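Long-range contacts in spore germination protein GerM (Bacillus subtilis subsp. subtilis str. 168, PDB 6GZB), which is of unknown molecular function but affects both sporulation and germination, and carries two GerMN domains in tandem: residues Glu253-Val258 and Leu270-Ser275; Val203-Glu208 and Ile234-Lys239; Leu86-Pro91 and Leu104-Thr109; Arg54-Ile59 and Leu70-Ser75. One frame throughout, in Å; residues are numbered along the deposited sequence.

How the interactions relate
The four contacts form two pairs, one in each sporulation and spore germination family region. Interactions 1 and 2 lie in the second region, with centres about 14 Å apart; they meet where Ala238 packs on Val255 and Ile234 on Phe272, so helix 229-239 serves both. Interactions 3 and 4 lie in the first region, centres about 13 Å apart, and touch through Leu86, which rests on Leu56 and Leu58. Between the pairs nothing touches: interactions 2 and 4 approach most closely, nearest atoms about 5 Å apart, whereas the centres of interactions 1 and 3 are about 45 Å apart. The acetate at interaction 1 and the ethanediol at interaction 3 probably come from the crystallisation liquor.

Interaction 1 of 4, residues Glu253-Val258 and Leu270-Ser275; sequences EDVKLV and LDFNQS. With ACT (acetate ion), chain F.
Leu270 sets its CB against Leu257 CD2, 4.0 Å away, at the start of the contact. Asp271 follows with its main-chain carbonyl, Val258 N donating to Asp271 O at 2.8 Å, while Val258 CG2 presses on the carboxylate carbon, 3.4 Å from Asp271 CG. The polar end of Asp271 is engaged elsewhere, by Ser259 OG and Gly314 N. Phe272, bridged to Leu257 through the backbone, receives Leu257 CD2 over one ring face, a CH-pi contact of 4.1 Å to the centroid and 22° off the normal; Val255 CG1 comes to the same ring obliquely. Asn273 then takes over. Its N donates to Lys256 O at 3.1 Å. With CG turned between backbone N and carbonyl carbon (chi1 60°), the amide folds against Lys256, and ND2 makes a nearly straight bond to Asp254 O, 3.1 Å and 174°, with the acceptor in the amide plane. OD1 accepts a weak bond from Lys256 N. Gln274 N gives a weak bond to the acetate, and Ser275 meets Val255 CG2 with its carbonyl. Lys256 NZ also donates to Asp254 O, from the face opposite ND2, so two donors grip this carbonyl. Beyond the end of strand 267-272, the Asn273 amide, with a firm ND2 bond and a weak one at OD1, appears to extend the polar pairing in the way a peptide group would.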
loop_
_atom_site.group_PDB
_atom_site.type_symbol
_atom_site.label_atom_id
_atom_site.label_comp_id
_atom_site.label_asym_id
_atom_site.label_seq_id
_atom_site.Cartn_x
_atom_site.Cartn_y
_atom_site.Cartn_z
ATOM N N GLU A 253 -0.111 15.336 -16.814
ATOM C CA GLU A 253 0.605 16.265 -15.950
ATOM C C GLU A 253 -0.163 17.549 -15.693
ATOM O O GLU A 253 0.122 18.259 -14.728
ATOM C CB GLU A 253 1.977 16.591 -16.533
ATOM C CG GLU A 253 2.906 15.393 -16.590
ATOM C CD GLU A 253 4.362 15.794 -16.709
ATOM O OE1 GLU A 253 5.181 15.282 -15.916
ATOM O OE2 GLU A 253 4.680 16.639 -17.576
ATOM N N ASP A 254 -1.153 17.844 -16.531
ATOM C CA ASP A 254 -1.887 19.105 -16.411
ATOM C C ASP A 254 -3.033 19.005 -15.417
ATOM O O ASP A 254 -3.701 19.993 -15.138
ATOM C CB ASP A 254 -2.419 19.551 -17.773
ATOM C CG ASP A 254 -1.311 19.839 -18.762
ATOM O OD1 ASP A 254 -0.281 20.410 -18.342
ATOM O OD2 ASP A 254 -1.457 19.473 -19.947
ATOM N N VAL A 255 -3.265 17.813 -14.887
ATOM C CA VAL A 255 -4.340 17.616 -13.925
ATOM C C VAL A 255 -4.139 18.512 -12.707
ATOM O O VAL A 255 -3.056 18.544 -12.136
ATOM C CB VAL A 255 -4.409 16.142 -13.472
ATOM C CG1 VAL A 255 -5.224 16.000 -12.194
ATOM C CG2 VAL A 255 -4.960 15.272 -14.590
ATOM N N LYS A 256 -5.181 19.256 -12.342
ATOM C CA LYS A 256 -5.175 20.108 -11.150
ATOM C C LYS A 256 -6.541 20.079 -10.498
ATOM O O LYS A 256 -7.554 19.851 -11.162
ATOM C CB LYS A 256 -4.849 21.566 -11.500
ATOM C CG LYS A 256 -3.469 21.787 -12.099
ATOM C CD LYS A 256 -3.289 23.226 -12.560
ATOM C CE LYS A 256 -2.244 23.340 -13.663
ATOM N NZ LYS A 256 -2.817 23.097 -15.016
ATOM N N LEU A 257 -6.572 20.317 -9.191
ATOM C CA LEU A 257 -7.813 20.632 -8.515
ATOM C C LEU A 257 -8.163 22.096 -8.783
ATOM O O LEU A 257 -7.285 22.955 -8.804
ATOM C CB LEU A 257 -7.693 20.377 -7.014
ATOM C CG LEU A 257 -7.402 18.929 -6.606
ATOM C CD1 LEU A 257 -7.252 18.833 -5.101
ATOM C CD2 LEU A 257 -8.487 17.974 -7.089
ATOM N N VAL A 258 -9.443 22.368 -9.018
ATOM C CA VAL A 258 -9.909 23.726 -9.304
ATOM C C VAL A 258 -10.648 24.317 -8.106
ATOM O O VAL A 258 -10.960 25.502 -8.089
ATOM C CB VAL A 258 -10.834 23.765 -10.541
ATOM C CG1 VAL A 258 -10.070 23.375 -11.794
ATOM C CG2 VAL A 258 -12.032 22.848 -10.346
ATOM N N LEU A 270 -13.448 15.913 -4.600
ATOM C CA LEU A 270 -12.443 16.521 -5.451
ATOM C C LEU A 270 -13.100 17.180 -6.649
ATOM O O LEU A 270 -14.039 16.643 -7.239
ATOM C CB LEU A 270 -11.444 15.464 -5.945
ATOM C CG LEU A 270 -10.741 14.620 -4.884
ATOM C CD1 LEU A 270 -9.904 13.534 -5.547
ATOM C CD2 LEU A 270 -9.872 15.498 -3.997
ATOM N N ASP A 271 -12.546 18.313 -7.049
ATOM C CA ASP A 271 -13.053 19.062 -8.176
ATOM C C ASP A 271 -11.907 19.283 -9.140
ATOM O O ASP A 271 -10.968 20.008 -8.836
ATOM C CB ASP A 271 -13.615 20.404 -7.695
ATOM C CG ASP A 271 -14.486 21.086 -8.738
ATOM O OD1 ASP A 271 -14.718 20.496 -9.818
ATOM O OD2 ASP A 271 -14.935 22.219 -8.468
ATOM N N PHE A 272 -11.930 18.570 -10.235
ATOM C CA PHE A 272 -10.854 18.608 -11.166
ATOM C C PHE A 272 -11.070 19.511 -12.336
ATOM O O PHE A 272 -12.139 19.971 -12.594
ATOM C CB PHE A 272 -10.663 17.218 -11.756
ATOM C CG PHE A 272 -10.082 16.219 -10.823
ATOM C CD1 PHE A 272 -8.740 16.177 -10.603
ATOM C CD2 PHE A 272 -10.874 15.294 -10.220
ATOM C CE1 PHE A 272 -8.197 15.256 -9.768
ATOM C CE2 PHE A 272 -10.346 14.368 -9.376
ATOM C CZ PHE A 272 -9.003 14.350 -9.153
ATOM N N ASN A 273 -9.998 19.741 -13.053
ATOM C CA ASN A 273 -10.065 20.446 -14.296
ATOM C C ASN A 273 -10.329 19.421 -15.399
ATOM O O ASN A 273 -10.507 18.257 -15.143
ATOM C CB ASN A 273 -8.829 21.308 -14.560
ATOM C CG ASN A 273 -7.526 20.527 -14.627
ATOM O OD1 ASN A 273 -7.487 19.339 -14.581
ATOM N ND2 ASN A 273 -6.458 21.243 -14.757
ATOM N N GLN A 274 -10.339 19.845 -16.641
ATOM C CA GLN A 274 -10.632 18.951 -17.738
ATOM C C GLN A 274 -9.597 17.892 -18.064
ATOM O O GLN A 274 -9.900 16.932 -18.725
ATOM C CB GLN A 274 -10.980 19.748 -18.993
ATOM C CG GLN A 274 -12.449 20.113 -19.082
ATOM C CD GLN A 274 -12.827 20.955 -20.298
ATOM O OE1 GLN A 274 -12.562 20.589 -21.434
ATOM N NE2 GLN A 274 -13.476 22.070 -20.048
ATOM N N SER A 275 -8.376 18.074 -17.604
ATOM C CA SER A 275 -7.307 17.132 -17.860
ATOM C C SER A 275 -7.515 15.768 -17.215
ATOM O O SER A 275 -6.923 14.816 -17.597
ATOM C CB SER A 275 -5.995 17.744 -17.437
ATOM O OG SER A 275 -5.766 18.897 -18.175
HETATM C C ACT F . -10.355 23.652 -17.159
HETATM O O ACT F . -9.595 23.431 -18.125
HETATM O OXT ACT F . -11.426 23.036 -17.025
HETATM C CH3 ACT F . -9.979 24.655 -16.110
#

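Interaction 2 of 4, residues Val203-Glu208 and Ile234-Lys239; sequences VYYLAE and INELAK
A helix packed along a beta hairpin frames this contact: helix 229-239 lies beside strand 198-208, which pairs antiparallel with strand 213-223, and Leu237, Val203 and Tyr205 carry the meeting. The short segments run nearly parallel, at 21° with a closest axis approach of 8.8 Å, and all the touching residues are buried. Leu237 is the main apolar link. Its side chain and that of Val203 lie alongside each other, pointing opposite ways. Leu237 CD2 comes within 3.5 Å of Val203 CG1, a tight carbon pair, and also abuts the main-chain oxygen of Tyr204, with Leu237 CD2 and Tyr204 O 3.2 Å apart. The side chain of Leu237 further touches Ser294 and Thr298 of helix 289-299, placing it between strand and second helix. Val203 CG2 reaches the base of Glu236, 4.1 Å from its CB. The carboxylate of Glu236 is held by two lysines: the chain bends at chi2 (-57°), OE2 pairs with Lys239 NZ one turn along the helix, and OE1 forms a salt bridge with Lys220. Lys220 NZ also bonds the hydroxyl of Tyr205, tying strand 213-223 to both partners. The one polar link across the segments is weak: Tyr205 OH donates to Glu236 O at 3.3 Å, the oxygen lying at the ring edge and close to its plane.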
loop_
_atom_site.group_PDB
_atom_site.type_symbol
_atom_site.label_atom_id
_atom_site.label_comp_id
_atom_site.label_asym_id
_atom_site.label_seq_id
_atom_site.Cartn_x
_atom_site.Cartn_y
_atom_site.Cartn_z
ATOM N N VAL A 203 1.626 7.392 -1.910
ATOM C CA VAL A 203 0.943 7.630 -3.178
ATOM C C VAL A 203 1.048 6.355 -4.015
ATOM O O VAL A 203 2.103 5.715 -4.060
ATOM C CB VAL A 203 1.622 8.796 -3.924
ATOM C CG1 VAL A 203 1.071 8.965 -5.326
ATOM C CG2 VAL A 203 1.478 10.083 -3.126
ATOM N N TYR A 204 -0.055 5.966 -4.644
ATOM C CA TYR A 204 -0.093 4.744 -5.441
ATOM C C TYR A 204 0.163 5.030 -6.913
ATOM O O TYR A 204 -0.476 5.892 -7.516
ATOM C CB TYR A 204 -1.436 4.035 -5.290
ATOM C CG TYR A 204 -1.572 3.249 -4.010
ATOM C CD1 TYR A 204 -1.964 3.862 -2.828
ATOM C CD2 TYR A 204 -1.349 1.892 -3.995
ATOM C CE1 TYR A 204 -2.129 3.124 -1.665
ATOM C CE2 TYR A 204 -1.506 1.148 -2.845
ATOM C CZ TYR A 204 -1.870 1.773 -1.674
ATOM O OH TYR A 204 -2.020 1.016 -0.529
ATOM N N TYR A 205 1.121 4.306 -7.478
ATOM C CA TYR A 205 1.373 4.374 -8.898
ATOM C C TYR A 205 1.063 3.042 -9.538
ATOM O O TYR A 205 0.803 2.055 -8.854
ATOM C CB TYR A 205 2.826 4.770 -9.167
ATOM C CG TYR A 205 3.170 6.142 -8.660
ATOM C CD1 TYR A 205 2.716 7.274 -9.319
ATOM C CD2 TYR A 205 3.935 6.309 -7.518
ATOM C CE1 TYR A 205 3.045 8.542 -8.862
ATOM C CE2 TYR A 205 4.237 7.567 -7.032
ATOM C CZ TYR A 205 3.815 8.678 -7.722
ATOM O OH TYR A 205 4.117 9.921 -7.231
ATOM N N LEU A 206 1.098 3.026 -10.864
ATOM C CA LEU A 206 0.667 1.867 -11.634
ATOM C C LEU A 206 1.879 1.095 -12.132
ATOM O O LEU A 206 2.926 1.676 -12.427
ATOM C CB LEU A 206 -0.193 2.358 -12.797
ATOM C CG LEU A 206 -0.869 1.346 -13.713
ATOM C CD1 LEU A 206 -1.979 0.600 -12.992
ATOM C CD2 LEU A 206 -1.416 2.051 -14.942
ATOM N N ALA A 207 1.820 -0.218 -11.994
ATOM C CA ALA A 207 2.813 -1.099 -12.597
ATOM C C ALA A 207 2.070 -2.175 -13.379
ATOM O O ALA A 207 0.849 -2.296 -13.276
ATOM C CB ALA A 207 3.679 -1.738 -11.535
ATOM N N GLU A 208 2.789 -2.960 -14.161
ATOM C CA GLU A 208 2.153 -4.078 -14.827
ATOM C C GLU A 208 3.146 -5.141 -15.209
ATOM O O GLU A 208 4.333 -4.875 -15.386
ATOM C CB GLU A 208 1.362 -3.619 -16.052
ATOM C CG GLU A 208 2.193 -2.988 -17.148
ATOM C CD GLU A 208 1.515 -3.101 -18.498
ATOM O OE1 GLU A 208 0.265 -3.054 -18.539
ATOM O OE2 GLU A 208 2.227 -3.275 -19.510
ATOM N N ILE A 234 -2.854 14.508 -4.861
ATOM C CA ILE A 234 -3.298 14.705 -6.236
ATOM C C ILE A 234 -2.191 15.291 -7.107
ATOM O O ILE A 234 -1.966 14.821 -8.224
ATOM C CB ILE A 234 -4.542 15.614 -6.301
ATOM C CG1 ILE A 234 -5.726 14.948 -5.599
ATOM C CG2 ILE A 234 -4.899 15.918 -7.743
ATOM C CD1 ILE A 234 -5.984 13.530 -6.060
ATOM N N ASN A 235 -1.481 16.292 -6.595
ATOM C CA ASN A 235 -0.369 16.885 -7.348
ATOM C C ASN A 235 0.723 15.855 -7.629
ATOM O O ASN A 235 1.288 15.828 -8.726
ATOM C CB ASN A 235 0.231 18.093 -6.608
ATOM C CG ASN A 235 -0.713 19.283 -6.555
ATOM O OD1 ASN A 235 -1.679 19.352 -7.308
ATOM N ND2 ASN A 235 -0.489 20.175 -5.601
ATOM N N GLU A 236 1.006 14.987 -6.657
ATOM C CA GLU A 236 2.023 13.945 -6.864
ATOM C C GLU A 236 1.566 12.909 -7.893
ATOM O O GLU A 236 2.379 12.357 -8.647
ATOM C CB GLU A 236 2.365 13.235 -5.544
ATOM C CG GLU A 236 3.121 14.090 -4.536
ATOM C CD GLU A 236 4.424 14.645 -5.094
ATOM O OE1 GLU A 236 5.072 13.949 -5.889
ATOM O OE2 GLU A 236 4.763 15.802 -4.787
ATOM N N LEU A 237 0.275 12.603 -7.891
ATOM C CA LEU A 237 -0.271 11.660 -8.874
ATOM C C LEU A 237 -0.146 12.214 -10.284
ATOM O O LEU A 237 0.235 11.494 -11.208
ATOM C CB LEU A 237 -1.726 11.341 -8.562
ATOM C CG LEU A 237 -1.932 10.354 -7.404
ATOM C CD1 LEU A 237 -3.398 10.255 -7.021
ATOM C CD2 LEU A 237 -1.403 8.983 -7.776
ATOM N N ALA A 238 -0.397 13.514 -10.428
ATOM C CA ALA A 238 -0.275 14.194 -11.715
ATOM C C ALA A 238 1.174 14.284 -12.178
ATOM O O ALA A 238 1.446 14.188 -13.371
ATOM C CB ALA A 238 -0.876 15.588 -11.627
ATOM N N LYS A 239 2.102 14.490 -11.243
ATOM C CA LYS A 239 3.527 14.550 -11.592
ATOM C C LYS A 239 4.039 13.206 -12.070
ATOM O O LYS A 239 4.954 13.143 -12.878
ATOM C CB LYS A 239 4.374 14.982 -10.398
ATOM C CG LYS A 239 4.245 16.440 -10.011
ATOM C CD LYS A 239 5.338 16.813 -9.027
ATOM C CE LYS A 239 4.782 17.563 -7.834
ATOM N NZ LYS A 239 5.810 17.703 -6.765
#

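Interaction 3 of 4, residues Leu86-Pro91 and Leu104-Thr109; sequences LVQGGP and LPADTT. With EDO (1,2-ethanediol), chain H.
Two backbone hydrogen bonds flank the single bridge between Val87 and Leu104: Leu104 N donates to Leu86 O at 2.9 Å, and Gln88 N donates to Leu104 O at 2.8 Å. Leu104 thus uses both its N-H and its C=O toward 86-91, on the two residues that flank Val87. Farther along, the polar link is indirect, since a water donates to Gln88 O at 2.7 Å and accepts from Asp107 N at 3.1 Å. Gln88 O also receives a CA-H...O contact from Ala106. Among apolar contacts, Leu104 CD1 lies 4.0 Å from Leu86 CB and rests equally close to Val87 CG2, the valine and leucine side chains set roughly perpendicular to each other. Val87 directs CG1, anti to its own N (chi1 179°), at the turn opposite, where it sits 3.4 Å from Pro105 O; CG2 rests on the carbonyl of Thr108. Within 104-109, Pro105 O is gripped from one face by both Thr108 N and Thr108 OG1, the hydroxyl at 2.7 Å, in the turn that Val87 CG1 touches. Leu104 also packs on Phe124 and on Ile139 of helix 136-147. Each segment makes a type II beta turn, Val87-Gly90 and Pro105-Thr108, with Gly89 and Asp107 at the third position in the positive-phi conformation characteristic of that turn.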
loop_
_atom_site.group_PDB
_atom_site.type_symbol
_atom_site.label_atom_id
_atom_site.label_comp_id
_atom_site.label_asym_id
_atom_site.label_seq_id
_atom_site.Cartn_x
_atom_site.Cartn_y
_atom_site.Cartn_z
ATOM N N LEU A 86 3.814 -15.541 3.622
ATOM C CA LEU A 86 4.913 -14.724 3.129
ATOM C C LEU A 86 6.211 -15.530 3.059
ATOM O O LEU A 86 7.244 -15.011 2.646
ATOM C CB LEU A 86 5.133 -13.522 4.053
ATOM C CG LEU A 86 3.968 -12.555 4.194
ATOM C CD1 LEU A 86 4.320 -11.446 5.164
ATOM C CD2 LEU A 86 3.590 -11.980 2.837
ATOM N N VAL A 87 6.180 -16.763 3.552
ATOM C CA VAL A 87 7.415 -17.525 3.726
ATOM C C VAL A 87 7.809 -18.207 2.424
ATOM O O VAL A 87 7.014 -18.929 1.827
ATOM C CB VAL A 87 7.291 -18.584 4.833
ATOM C CG1 VAL A 87 8.595 -19.365 4.964
ATOM C CG2 VAL A 87 6.915 -17.925 6.151
ATOM N N GLN A 88 9.020 -17.913 1.965
ATOM C CA GLN A 88 9.613 -18.578 0.808
ATOM C C GLN A 88 9.568 -20.096 0.962
ATOM O O GLN A 88 9.971 -20.646 1.992
ATOM C CB GLN A 88 11.060 -18.106 0.629
ATOM C CG GLN A 88 11.937 -19.027 -0.216
ATOM C CD GLN A 88 11.694 -18.873 -1.705
ATOM O OE1 GLN A 88 11.659 -17.756 -2.222
ATOM N NE2 GLN A 88 11.525 -19.997 -2.405
ATOM N N GLY A 89 9.040 -20.760 -0.063
ATOM C CA GLY A 89 8.987 -22.215 -0.110
ATOM C C GLY A 89 7.834 -22.800 0.681
ATOM O O GLY A 89 7.711 -24.013 0.806
ATOM N N GLY A 90 7.001 -21.938 1.247
ATOM C CA GLY A 90 5.835 -22.391 1.990
ATOM C C GLY A 90 4.611 -22.476 1.096
ATOM O O GLY A 90 4.724 -22.510 -0.124
ATOM N N PRO A 91 3.424 -22.498 1.710
ATOM C CA PRO A 91 2.179 -22.718 0.983
ATOM C C PRO A 91 1.925 -21.682 -0.112
ATOM O O PRO A 91 1.126 -21.935 -1.005
ATOM C CB PRO A 91 1.094 -22.642 2.068
ATOM C CG PRO A 91 1.780 -22.197 3.313
ATOM C CD PRO A 91 3.238 -22.488 3.165
ATOM N N LEU A 104 9.752 -13.787 3.516
ATOM C CA LEU A 104 10.453 -14.331 4.674
ATOM C C LEU A 104 11.275 -15.548 4.264
ATOM O O LEU A 104 10.894 -16.279 3.347
ATOM C CB LEU A 104 9.458 -14.717 5.762
ATOM C CG LEU A 104 8.579 -13.572 6.262
ATOM C CD1 LEU A 104 7.534 -14.085 7.242
ATOM C CD2 LEU A 104 9.436 -12.474 6.880
ATOM N N PRO A 105 12.425 -15.754 4.923
ATOM C CA PRO A 105 13.313 -16.869 4.592
ATOM C C PRO A 105 12.654 -18.221 4.817
ATOM O O PRO A 105 11.775 -18.350 5.672
ATOM C CB PRO A 105 14.493 -16.676 5.544
ATOM C CG PRO A 105 14.460 -15.223 5.907
ATOM C CD PRO A 105 13.007 -14.871 5.949
ATOM N N ALA A 106 13.062 -19.213 4.030
ATOM C CA ALA A 106 12.500 -20.559 4.120
ATOM C C ALA A 106 12.583 -21.090 5.541
ATOM O O ALA A 106 13.542 -20.814 6.266
ATOM C CB ALA A 106 13.226 -21.503 3.169
ATOM N N ASP A 107 11.534 -21.800 5.944
ATOM C CA ASP A 107 11.490 -22.490 7.226
ATOM C C ASP A 107 11.302 -21.531 8.401
ATOM O O ASP A 107 11.372 -21.946 9.554
ATOM C CB ASP A 107 12.744 -23.342 7.433
ATOM C CG ASP A 107 12.887 -24.437 6.392
ATOM O OD1 ASP A 107 11.919 -25.201 6.188
ATOM O OD2 ASP A 107 13.974 -24.534 5.780
ATOM N N THR A 108 10.995 -20.270 8.114
ATOM C CA THR A 108 10.553 -19.353 9.160
ATOM C C THR A 108 9.159 -19.736 9.643
ATOM O O THR A 108 8.265 -19.989 8.839
ATOM C CB THR A 108 10.544 -17.892 8.671
ATOM O OG1 THR A 108 11.859 -17.521 8.233
ATOM C CG2 THR A 108 10.104 -16.960 9.791
ATOM N N THR A 109 8.998 -19.837 10.961
ATOM C CA THR A 109 7.679 -20.007 11.573
ATOM C C THR A 109 7.385 -18.808 12.470
ATOM O O THR A 109 8.284 -18.038 12.789
ATOM C CB THR A 109 7.612 -21.295 12.418
ATOM O OG1 THR A 109 8.549 -21.210 13.498
ATOM C CG2 THR A 109 7.932 -22.520 11.558
HETATM C C1 EDO H . 7.779 -20.033 17.092
HETATM O O1 EDO H . 7.452 -20.125 15.697
HETATM C C2 EDO H . 9.106 -19.308 17.286
HETATM O O2 EDO H . 9.152 -18.680 18.576
HETATM O O HOH W 1 9.381 -22.518 3.894
#

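Interaction 4 of 4, residues Arg54-Ile59 and Leu70-Ser75; sequences RELYLI and LPLPKS
Arg54 and Leu70 form an antiparallel hydrogen-bonded pair, Arg54 N donating to Leu70 O at 2.8 Å and Leu70 N to Arg54 O at 2.9 Å, after which the short segments diverge at 110° between their directions. This pair belongs to the beta hairpin of strands 51-60 and 65-73. Each strand goes on pairing with other residues of the hairpin, Leu56 with Gln68 and Leu72 with Val52, while side chains meet in the angle between the two segments. Arg54 puts CG anti to its N (chi1 -161°), and its aliphatic base lies across Leu72, with Arg54 CB 3.8 Å from Leu72 CD2; beyond that the chain bends twice and carries the guanidinium away. Leu56 points its CD1 into the corner, 3.9 Å from Leu70 CD1, and meets Leu72 with the same methyl, Leu56 CD1 to Leu72 CD1 measuring 4.2 Å. Leu58 adds a looser touch, its CD1 standing 4.3 Å from Leu70 CD1. Leu56, Leu58, Leu70 and Leu72 thus gather into a buried apolar patch, with the two backbone bonds at its Arg54 end. Around this corner, Leu72 packs on Gln81 of helix 78-84, and Leu86 covers Leu56 and Leu58. Tyr57, whose hydroxyl donates to Glu55 OE1, meets the ring of Trp145 of helix 136-147, with Ser142 and Thr146 of that helix bonding the Tyr57 backbone.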
loop_
_atom_site.group_PDB
_atom_site.type_symbol
_atom_site.label_atom_id
_atom_site.label_comp_id
_atom_site.label_asym_id
_atom_site.label_seq_id
_atom_site.Cartn_x
_atom_site.Cartn_y
_atom_site.Cartn_z
ATOM N N ARG A 54 -7.034 -12.568 0.737
ATOM C CA ARG A 54 -6.208 -11.883 1.725
ATOM C C ARG A 54 -5.076 -11.110 1.043
ATOM O O ARG A 54 -4.477 -11.592 0.089
ATOM C CB ARG A 54 -5.629 -12.902 2.710
ATOM C CG ARG A 54 -5.152 -12.298 4.011
ATOM C CD ARG A 54 -6.338 -11.854 4.847
ATOM N NE ARG A 54 -7.049 -13.001 5.401
ATOM C CZ ARG A 54 -8.254 -12.940 5.956
ATOM N NH1 ARG A 54 -8.915 -11.791 5.993
ATOM N NH2 ARG A 54 -8.797 -14.029 6.476
ATOM N N GLU A 55 -4.759 -9.928 1.560
ATOM C CA GLU A 55 -3.609 -9.173 1.070
ATOM C C GLU A 55 -2.315 -9.824 1.553
ATOM O O GLU A 55 -2.124 -10.042 2.750
ATOM C CB GLU A 55 -3.672 -7.713 1.531
ATOM C CG GLU A 55 -4.716 -6.853 0.829
ATOM C CD GLU A 55 -4.736 -5.406 1.338
ATOM O OE1 GLU A 55 -3.842 -5.004 2.129
ATOM O OE2 GLU A 55 -5.631 -4.650 0.914
ATOM N N LEU A 56 -1.448 -10.175 0.612
ATOM C CA LEU A 56 -0.071 -10.527 0.934
ATOM C C LEU A 56 0.860 -9.500 0.309
ATOM O O LEU A 56 0.807 -9.257 -0.896
ATOM C CB LEU A 56 0.272 -11.922 0.420
ATOM C CG LEU A 56 -0.627 -13.064 0.884
ATOM C CD1 LEU A 56 -0.167 -14.364 0.234
ATOM C CD2 LEU A 56 -0.619 -13.188 2.399
ATOM N N TYR A 57 1.724 -8.910 1.128
ATOM C CA TYR A 57 2.647 -7.902 0.636
ATOM C C TYR A 57 3.939 -8.564 0.170
ATOM O O TYR A 57 4.861 -8.833 0.951
ATOM C CB TYR A 57 2.873 -6.802 1.687
ATOM C CG TYR A 57 1.716 -5.819 1.718
ATOM C CD1 TYR A 57 0.512 -6.163 2.317
ATOM C CD2 TYR A 57 1.746 -4.665 0.953
ATOM C CE1 TYR A 57 -0.589 -5.323 2.254
ATOM C CE2 TYR A 57 0.650 -3.824 0.885
ATOM C CZ TYR A 57 -0.522 -4.167 1.522
ATOM O OH TYR A 57 -1.622 -3.328 1.437
ATOM N N LEU A 58 3.947 -8.897 -1.114
ATOM C CA LEU A 58 5.059 -9.605 -1.724
ATOM C C LEU A 58 6.020 -8.608 -2.358
ATOM O O LEU A 58 5.776 -7.398 -2.344
ATOM C CB LEU A 58 4.528 -10.581 -2.786
ATOM C CG LEU A 58 3.484 -11.575 -2.282
ATOM C CD1 LEU A 58 2.921 -12.388 -3.434
ATOM C CD2 LEU A 58 4.067 -12.489 -1.211
ATOM N N ILE A 59 7.105 -9.121 -2.933
ATOM C CA ILE A 59 8.069 -8.276 -3.617
ATOM C C ILE A 59 7.999 -8.509 -5.122
ATOM O O ILE A 59 8.147 -9.629 -5.584
ATOM C CB ILE A 59 9.488 -8.544 -3.097
ATOM C CG1 ILE A 59 9.545 -8.288 -1.581
ATOM C CG2 ILE A 59 10.491 -7.654 -3.821
ATOM C CD1 ILE A 59 10.761 -8.860 -0.898
ATOM N N LEU A 70 -4.873 -12.717 -2.512
ATOM C CA LEU A 70 -4.773 -14.119 -2.901
ATOM C C LEU A 70 -5.631 -14.991 -1.989
ATOM O O LEU A 70 -5.881 -14.626 -0.843
ATOM C CB LEU A 70 -3.314 -14.577 -2.845
ATOM C CG LEU A 70 -2.425 -13.949 -3.912
ATOM C CD1 LEU A 70 -0.957 -14.216 -3.613
ATOM C CD2 LEU A 70 -2.821 -14.460 -5.291
ATOM N N PRO A 71 -6.091 -16.144 -2.501
ATOM C CA PRO A 71 -6.995 -17.020 -1.755
ATOM C C PRO A 71 -6.274 -17.831 -0.686
ATOM O O PRO A 71 -5.390 -18.617 -1.001
ATOM C CB PRO A 71 -7.553 -17.952 -2.838
ATOM C CG PRO A 71 -6.482 -18.020 -3.866
ATOM C CD PRO A 71 -5.762 -16.693 -3.830
ATOM N N LEU A 72 -6.620 -17.604 0.573
ATOM C CA LEU A 72 -6.020 -18.349 1.678
ATOM C C LEU A 72 -7.077 -19.213 2.360
ATOM O O LEU A 72 -8.189 -18.756 2.582
ATOM C CB LEU A 72 -5.425 -17.379 2.700
ATOM C CG LEU A 72 -3.929 -17.076 2.595
ATOM C CD1 LEU A 72 -3.545 -16.688 1.180
ATOM C CD2 LEU A 72 -3.542 -15.979 3.577
ATOM N N PRO A 73 -6.714 -20.443 2.749
ATOM C CA PRO A 73 -7.648 -21.334 3.452
ATOM C C PRO A 73 -8.235 -20.702 4.713
ATOM O O PRO A 73 -7.529 -20.008 5.439
ATOM C CB PRO A 73 -6.782 -22.539 3.826
ATOM C CG PRO A 73 -5.553 -22.445 2.993
ATOM C CD PRO A 73 -5.350 -20.991 2.696
ATOM N N LYS A 74 -9.519 -20.930 4.966
ATOM C CA LYS A 74 -10.124 -20.564 6.244
ATOM C C LYS A 74 -9.254 -21.031 7.411
ATOM O O LYS A 74 -8.664 -22.109 7.379
ATOM C CB LYS A 74 -11.527 -21.165 6.374
ATOM C CG LYS A 74 -12.648 -20.136 6.350
ATOM C CD LYS A 74 -13.228 -19.970 4.956
ATOM C CE LYS A 74 -14.745 -19.881 5.002
ATOM N NZ LYS A 74 -15.308 -19.142 3.839
ATOM N N SER A 75 -9.190 -20.212 8.451
ATOM C CA SER A 75 -8.231 -20.418 9.521
ATOM C C SER A 75 -8.794 -19.856 10.826
ATOM O O SER A 75 -9.642 -18.966 10.806
ATOM C CB SER A 75 -6.920 -19.710 9.171
ATOM O OG SER A 75 -6.035 -19.669 10.276
#